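Long-range contacts in transcription factor GAMBIF1 (Anopheles gambiae, PDB 1BVO), which binds DNA through its Rel homology specificity domain and probably activates RNA polymerase II transcription from specific sequences: residues Pro41-His46 against Tyr95-Leu100; Ala52-Ser57 against Cys84-Asn89. All blocks are in the same frame, centred on the assembly; numbering follows the deposited sequence.

Interaction 1. Residues Pro41-His46 against Tyr95-Leu100; sequences PSIQVH and YTFNNL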
loop_
_atom_site.group_PDB
_atom_site.type_symbol
_atom_site.label_atom_id
_atom_site.label_comp_id
_atom_site.label_asym_id
_atom_site.label_seq_id
_atom_site.Cartn_x
_atom_site.Cartn_y
_atom_site.Cartn_z
ATOM N N PRO C 41 11.523 -4.842 -29.290
ATOM C CA PRO C 41 11.564 -3.498 -29.892
ATOM C C PRO C 41 12.920 -3.195 -30.463
ATOM O O PRO C 41 13.937 -3.520 -29.857
ATOM C CB PRO C 41 11.321 -2.576 -28.696
ATOM C CG PRO C 41 10.460 -3.361 -27.833
ATOM C CD PRO C 41 11.075 -4.751 -27.891
ATOM N N SER C 42 12.958 -2.496 -31.579
ATOM C CA SER C 42 14.238 -2.164 -32.151
ATOM C C SER C 42 14.204 -0.888 -32.956
ATOM O O SER C 42 13.150 -0.469 -33.458
ATOM C CB SER C 42 14.789 -3.334 -32.969
ATOM O OG SER C 42 13.776 -4.046 -33.655
ATOM N N ILE C 43 15.327 -0.187 -32.937
ATOM C CA ILE C 43 15.460 1.056 -33.658
ATOM C C ILE C 43 16.581 0.899 -34.680
ATOM O O ILE C 43 17.334 -0.088 -34.659
ATOM C CB ILE C 43 15.752 2.237 -32.705
ATOM C CG1 ILE C 43 17.059 2.000 -31.949
ATOM C CG2 ILE C 43 14.592 2.427 -31.743
ATOM C CD1 ILE C 43 17.574 3.224 -31.239
ATOM N N GLN C 44 16.696 1.898 -35.546
ATOM C CA GLN C 44 17.665 1.892 -36.615
ATOM C C GLN C 44 17.949 3.330 -36.967
ATOM O O GLN C 44 17.036 4.074 -37.306
ATOM C CB GLN C 44 17.012 1.218 -37.817
ATOM C CG GLN C 44 17.820 0.140 -38.491
ATOM C CD GLN C 44 18.906 0.705 -39.363
ATOM O OE1 GLN C 44 18.708 1.702 -40.068
ATOM N NE2 GLN C 44 20.057 0.057 -39.346
ATOM N N VAL C 45 19.193 3.753 -36.855
ATOM C CA VAL C 45 19.523 5.118 -37.209
ATOM C C VAL C 45 19.735 5.187 -38.705
ATOM O O VAL C 45 20.160 4.217 -39.321
ATOM C CB VAL C 45 20.793 5.614 -36.511
ATOM C CG1 VAL C 45 21.140 7.015 -36.964
ATOM C CG2 VAL C 45 20.607 5.561 -35.015
ATOM N N HIS C 46 19.366 6.310 -39.298
ATOM C CA HIS C 46 19.551 6.505 -40.725
ATOM C C HIS C 46 20.364 7.763 -40.905
ATOM O O HIS C 46 20.415 8.610 -40.018
ATOM C CB HIS C 46 18.213 6.693 -41.430
ATOM C CG HIS C 46 17.340 5.477 -41.404
ATOM N ND1 HIS C 46 17.504 4.427 -42.282
ATOM C CD2 HIS C 46 16.274 5.172 -40.638
ATOM C CE1 HIS C 46 16.564 3.526 -42.054
ATOM N NE2 HIS C 46 15.804 3.953 -41.071
ATOM N N TYR C 95 19.766 -1.417 -32.829
ATOM C CA TYR C 95 19.822 -1.981 -31.509
ATOM C C TYR C 95 18.479 -2.598 -31.320
ATOM O O TYR C 95 17.472 -2.082 -31.804
ATOM C CB TYR C 95 20.088 -0.930 -30.429
ATOM C CG TYR C 95 20.514 -1.529 -29.123
ATOM C CD1 TYR C 95 19.579 -2.079 -28.250
ATOM C CD2 TYR C 95 21.863 -1.576 -28.757
ATOM C CE1 TYR C 95 19.964 -2.663 -27.053
ATOM C CE2 TYR C 95 22.267 -2.153 -27.567
ATOM C CZ TYR C 95 21.310 -2.696 -26.716
ATOM O OH TYR C 95 21.676 -3.272 -25.525
ATOM N N THR C 96 18.473 -3.707 -30.614
ATOM C CA THR C 96 17.263 -4.433 -30.364
ATOM C C THR C 96 17.218 -4.570 -28.849
ATOM O O THR C 96 18.200 -5.001 -28.226
ATOM C CB THR C 96 17.363 -5.756 -31.138
ATOM O OG1 THR C 96 17.360 -5.458 -32.546
ATOM C CG2 THR C 96 16.225 -6.687 -30.820
ATOM N N PHE C 97 16.143 -4.053 -28.252
ATOM C CA PHE C 97 15.981 -4.093 -26.810
ATOM C C PHE C 97 15.361 -5.413 -26.422
ATOM O O PHE C 97 14.146 -5.578 -26.486
ATOM C CB PHE C 97 15.133 -2.919 -26.340
ATOM C CG PHE C 97 15.738 -1.595 -26.667
ATOM C CD1 PHE C 97 15.493 -0.981 -27.890
ATOM C CD2 PHE C 97 16.632 -1.009 -25.785
ATOM C CE1 PHE C 97 16.131 0.207 -28.227
ATOM C CE2 PHE C 97 17.276 0.182 -26.108
ATOM C CZ PHE C 97 17.029 0.786 -27.334
ATOM N N ASN C 98 16.199 -6.359 -26.021
ATOM C CA ASN C 98 15.709 -7.671 -25.653
ATOM C C ASN C 98 15.425 -7.806 -24.158
ATOM O O ASN C 98 14.755 -8.753 -23.740
ATOM C CB ASN C 98 16.680 -8.743 -26.120
ATOM C CG ASN C 98 18.075 -8.447 -25.688
ATOM O OD1 ASN C 98 18.508 -8.889 -24.629
ATOM N ND2 ASN C 98 18.751 -7.586 -26.437
ATOM N N ASN C 99 15.953 -6.884 -23.353
ATOM C CA ASN C 99 15.683 -6.894 -21.911
ATOM C C ASN C 99 15.358 -5.466 -21.486
ATOM O O ASN C 99 16.248 -4.695 -21.119
ATOM C CB ASN C 99 16.845 -7.476 -21.084
ATOM C CG ASN C 99 16.391 -7.984 -19.690
ATOM O OD1 ASN C 99 17.196 -8.076 -18.759
ATOM N ND2 ASN C 99 15.127 -8.347 -19.560
ATOM N N LEU C 100 14.094 -5.100 -21.690
ATOM C CA LEU C 100 13.554 -3.782 -21.356
ATOM C C LEU C 100 12.235 -4.049 -20.626
ATOM O O LEU C 100 11.270 -4.565 -21.216
ATOM C CB LEU C 100 13.283 -2.971 -22.635
ATOM C CG LEU C 100 13.332 -1.432 -22.615
ATOM C CD1 LEU C 100 14.718 -0.963 -22.216
ATOM C CD2 LEU C 100 12.978 -0.926 -23.996
#
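Pro41 and Phe97 meet at the end of a short antiparallel ladder. Phe97 N donates to Pro41 O at 2.8 Å. Two residues on, Ile43 N gives a second bond to Tyr95 O at 3.1 Å. The return bond, from Tyr95 N to Ile43 O, is weak. Ile43 and Tyr95 thus form a hydrogen-bonded pair, and Ser42 and Thr96 a non-hydrogen-bonded one.

Ile43 and Tyr95 start out on the same face, but the tyrosine ring runs on away from the partner strand. Here the main bump is the Phe97 ring. Its CG stands beside the backbone N and anti to the carbonyl carbon (chi1 -61°). This turns an edge of the ring to the strand, and both Pro41 O and Ile43 CG1 lie at an edge, near the ring plane. Ile43 CG1 comes to 4.2 Å from Phe97 CE1. One ring face is covered by Tyr95, whose CD1 sits over the centre, 3.8 Å above the plane. Val54, Val56, Val86 and Phe147 also pack round the ring. The proline ring lies against the Phe97 backbone, with Pro41 CD 3.5 Å from Phe97 O. Pro41 CB and Phe97 CB are in apolar contact.

The face of Ser42 and Thr96 carries small hydroxyl side chains. Ser42 CB lies 3.4 Å from Thr96 OG1, so the serine carbon rests alongside the threonine hydroxyl.

The chemistry is therefore two-sided. Apolar packing holds the side of Ile43 and Phe97, and hydroxylated residues occupy the other. The hydrogen bonds across the contact are all between backbone atoms, so the backbone sets the register and the side chains add packing.

Interaction 2. Residues Ala52-Ser57 against Cys84-Asn89; sequences AVVVVS and CTVEIN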
loop_
_atom_site.group_PDB
_atom_site.type_symbol
_atom_site.label_atom_id
_atom_site.label_comp_id
_atom_site.label_asym_id
_atom_site.label_seq_id
_atom_site.Cartn_x
_atom_site.Cartn_y
_atom_site.Cartn_z
ATOM N N ALA C 52 27.243 6.065 -31.450
ATOM C CA ALA C 52 25.975 6.671 -31.083
ATOM C C ALA C 52 25.279 5.882 -30.008
ATOM O O ALA C 52 25.071 4.679 -30.126
ATOM C CB ALA C 52 25.068 6.822 -32.293
ATOM N N VAL C 53 24.936 6.582 -28.943
ATOM C CA VAL C 53 24.263 5.954 -27.835
ATOM C C VAL C 53 22.782 6.271 -27.907
ATOM O O VAL C 53 22.346 7.109 -28.713
ATOM C CB VAL C 53 24.871 6.427 -26.511
ATOM C CG1 VAL C 53 26.329 6.011 -26.455
ATOM C CG2 VAL C 53 24.757 7.943 -26.394
ATOM N N VAL C 54 21.993 5.561 -27.118
ATOM C CA VAL C 54 20.568 5.786 -27.097
ATOM C C VAL C 54 20.080 5.739 -25.665
ATOM O O VAL C 54 20.528 4.935 -24.853
ATOM C CB VAL C 54 19.816 4.743 -27.943
ATOM C CG1 VAL C 54 19.766 3.397 -27.228
ATOM C CG2 VAL C 54 18.412 5.230 -28.270
ATOM N N VAL C 55 19.219 6.691 -25.350
ATOM C CA VAL C 55 18.613 6.798 -24.039
ATOM C C VAL C 55 17.147 6.485 -24.211
ATOM O O VAL C 55 16.447 7.100 -25.031
ATOM C CB VAL C 55 18.710 8.221 -23.481
ATOM C CG1 VAL C 55 17.954 8.326 -22.158
ATOM C CG2 VAL C 55 20.160 8.604 -23.293
ATOM N N VAL C 56 16.673 5.522 -23.449
ATOM C CA VAL C 56 15.291 5.136 -23.513
ATOM C C VAL C 56 14.690 5.439 -22.150
ATOM O O VAL C 56 15.330 5.220 -21.117
ATOM C CB VAL C 56 15.137 3.638 -23.819
ATOM C CG1 VAL C 56 13.670 3.298 -24.037
ATOM C CG2 VAL C 56 15.967 3.266 -25.027
ATOM N N SER C 57 13.513 6.053 -22.163
ATOM C CA SER C 57 12.802 6.360 -20.930
ATOM C C SER C 57 11.322 6.417 -21.258
ATOM O O SER C 57 10.938 6.451 -22.430
ATOM C CB SER C 57 13.274 7.674 -20.297
ATOM O OG SER C 57 12.899 8.807 -21.054
ATOM N N CYS C 84 17.323 4.134 -19.178
ATOM C CA CYS C 84 18.145 3.089 -19.701
ATOM C C CYS C 84 18.947 3.583 -20.891
ATOM O O CYS C 84 18.387 3.942 -21.916
ATOM C CB CYS C 84 17.216 1.939 -20.050
ATOM S SG CYS C 84 17.971 0.618 -20.871
ATOM N N THR C 85 20.265 3.482 -20.764
ATOM C CA THR C 85 21.206 3.978 -21.761
ATOM C C THR C 85 22.132 2.911 -22.367
ATOM O O THR C 85 22.899 2.285 -21.641
ATOM C CB THR C 85 22.122 5.027 -21.097
ATOM O OG1 THR C 85 21.399 5.685 -20.042
ATOM C CG2 THR C 85 22.611 6.056 -22.104
ATOM N N VAL C 86 22.106 2.733 -23.690
ATOM C CA VAL C 86 22.987 1.760 -24.343
ATOM C C VAL C 86 23.631 2.319 -25.619
ATOM O O VAL C 86 23.059 3.185 -26.281
ATOM C CB VAL C 86 22.261 0.431 -24.708
ATOM C CG1 VAL C 86 21.767 -0.269 -23.461
ATOM C CG2 VAL C 86 21.129 0.678 -25.687
ATOM N N GLU C 87 24.821 1.818 -25.951
ATOM C CA GLU C 87 25.530 2.242 -27.157
ATOM C C GLU C 87 25.150 1.362 -28.347
ATOM O O GLU C 87 25.124 0.126 -28.244
ATOM C CB GLU C 87 27.048 2.230 -26.954
ATOM C CG GLU C 87 27.805 2.713 -28.188
ATOM C CD GLU C 87 29.298 2.961 -27.952
ATOM O OE1 GLU C 87 29.814 2.713 -26.838
ATOM O OE2 GLU C 87 29.954 3.428 -28.903
ATOM N N ILE C 88 24.839 2.021 -29.461
ATOM C CA ILE C 88 24.422 1.390 -30.718
ATOM C C ILE C 88 25.587 0.815 -31.534
ATOM O O ILE C 88 26.687 1.376 -31.551
ATOM C CB ILE C 88 23.663 2.424 -31.635
ATOM C CG1 ILE C 88 22.436 3.007 -30.925
ATOM C CG2 ILE C 88 23.204 1.782 -32.914
ATOM C CD1 ILE C 88 21.454 3.696 -31.888
ATOM N N ASN C 89 25.335 -0.313 -32.200
ATOM C CA ASN C 89 26.319 -0.954 -33.072
ATOM C C ASN C 89 26.762 0.124 -34.059
ATOM O O ASN C 89 25.957 0.608 -34.849
ATOM C CB ASN C 89 25.662 -2.123 -33.820
ATOM C CG ASN C 89 26.621 -2.845 -34.756
ATOM O OD1 ASN C 89 27.144 -2.265 -35.708
ATOM N ND2 ASN C 89 26.845 -4.120 -34.495
#
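Val54 and Val86 stand next to each other with their branches on the same side, on the buried face of an antiparallel pair. Val54 CG1 is 3.4 Å from Val86 CG2. Both methyls stand between their own backbone N and carbonyl carbon (chi1 75° for Val54), which brings the two branches together across the strands. Val56 and Cys84 share this face. There the contact is mostly side chain over backbone: Val56 CB lies 3.8 Å from Cys84 O. Cys84 SG is joined to Cys79 in a disulfide, which ties this strand to strand 79-80.

The opposite face alternates with it. Val55 and Thr85 run alongside each other, with Val55 CG2 touching Thr85 CG2 at 3.7 Å. Val53 and Glu87 instead meet at a slant, and Val53 CG1 reaches Glu87 CB at 3.9 Å. The extended glutamate chain carries its carboxylate on to Arg51, where OE2 makes a salt bridge.

Between the two faces the backbones are hydrogen-bonded. Val54 and Val86 exchange two hydrogen bonds, as do Val56 and Cys84. Ile88 N extends the ladder to Ala52 O at 2.7 Å. Ile88 CB and CG1 lie close to the same oxygen, and CG1 also packs against Val54 CB. The axes of segments 52-57 and 84-87 approach to 4.6 Å.

Strand 52-59 bonds to strand 142-152 along its other edge. Leu151, Val149 and Phe147 of that strand lie against Ala52, Val54 and Val56. Such an antiparallel sheet, with one face packed into a core of valines and aromatics, is typical of the immunoglobulin-like beta sandwich of the Rel specificity domain.

After strand 2-7 the chain makes strand 42-46, then strand 52-59. The chain then runs out and returns as strand 83-87, which closes the shorter loop, interaction 2. Strand 94-96 follows and pairs back to strand 42-46, closing the longer loop, interaction 1. The loops therefore nest, and the four segments form an inner and an outer pair. The outer pair belongs to the three-stranded sheet with strand 2-7, the inner pair to the five-stranded sheet. Ile43 CD1 lies 3.7 Å from Val54 CG2, and Tyr95 CZ lies 3.5 Å from Val86 CG2. These contacts pack the two sheets of the domain against each other.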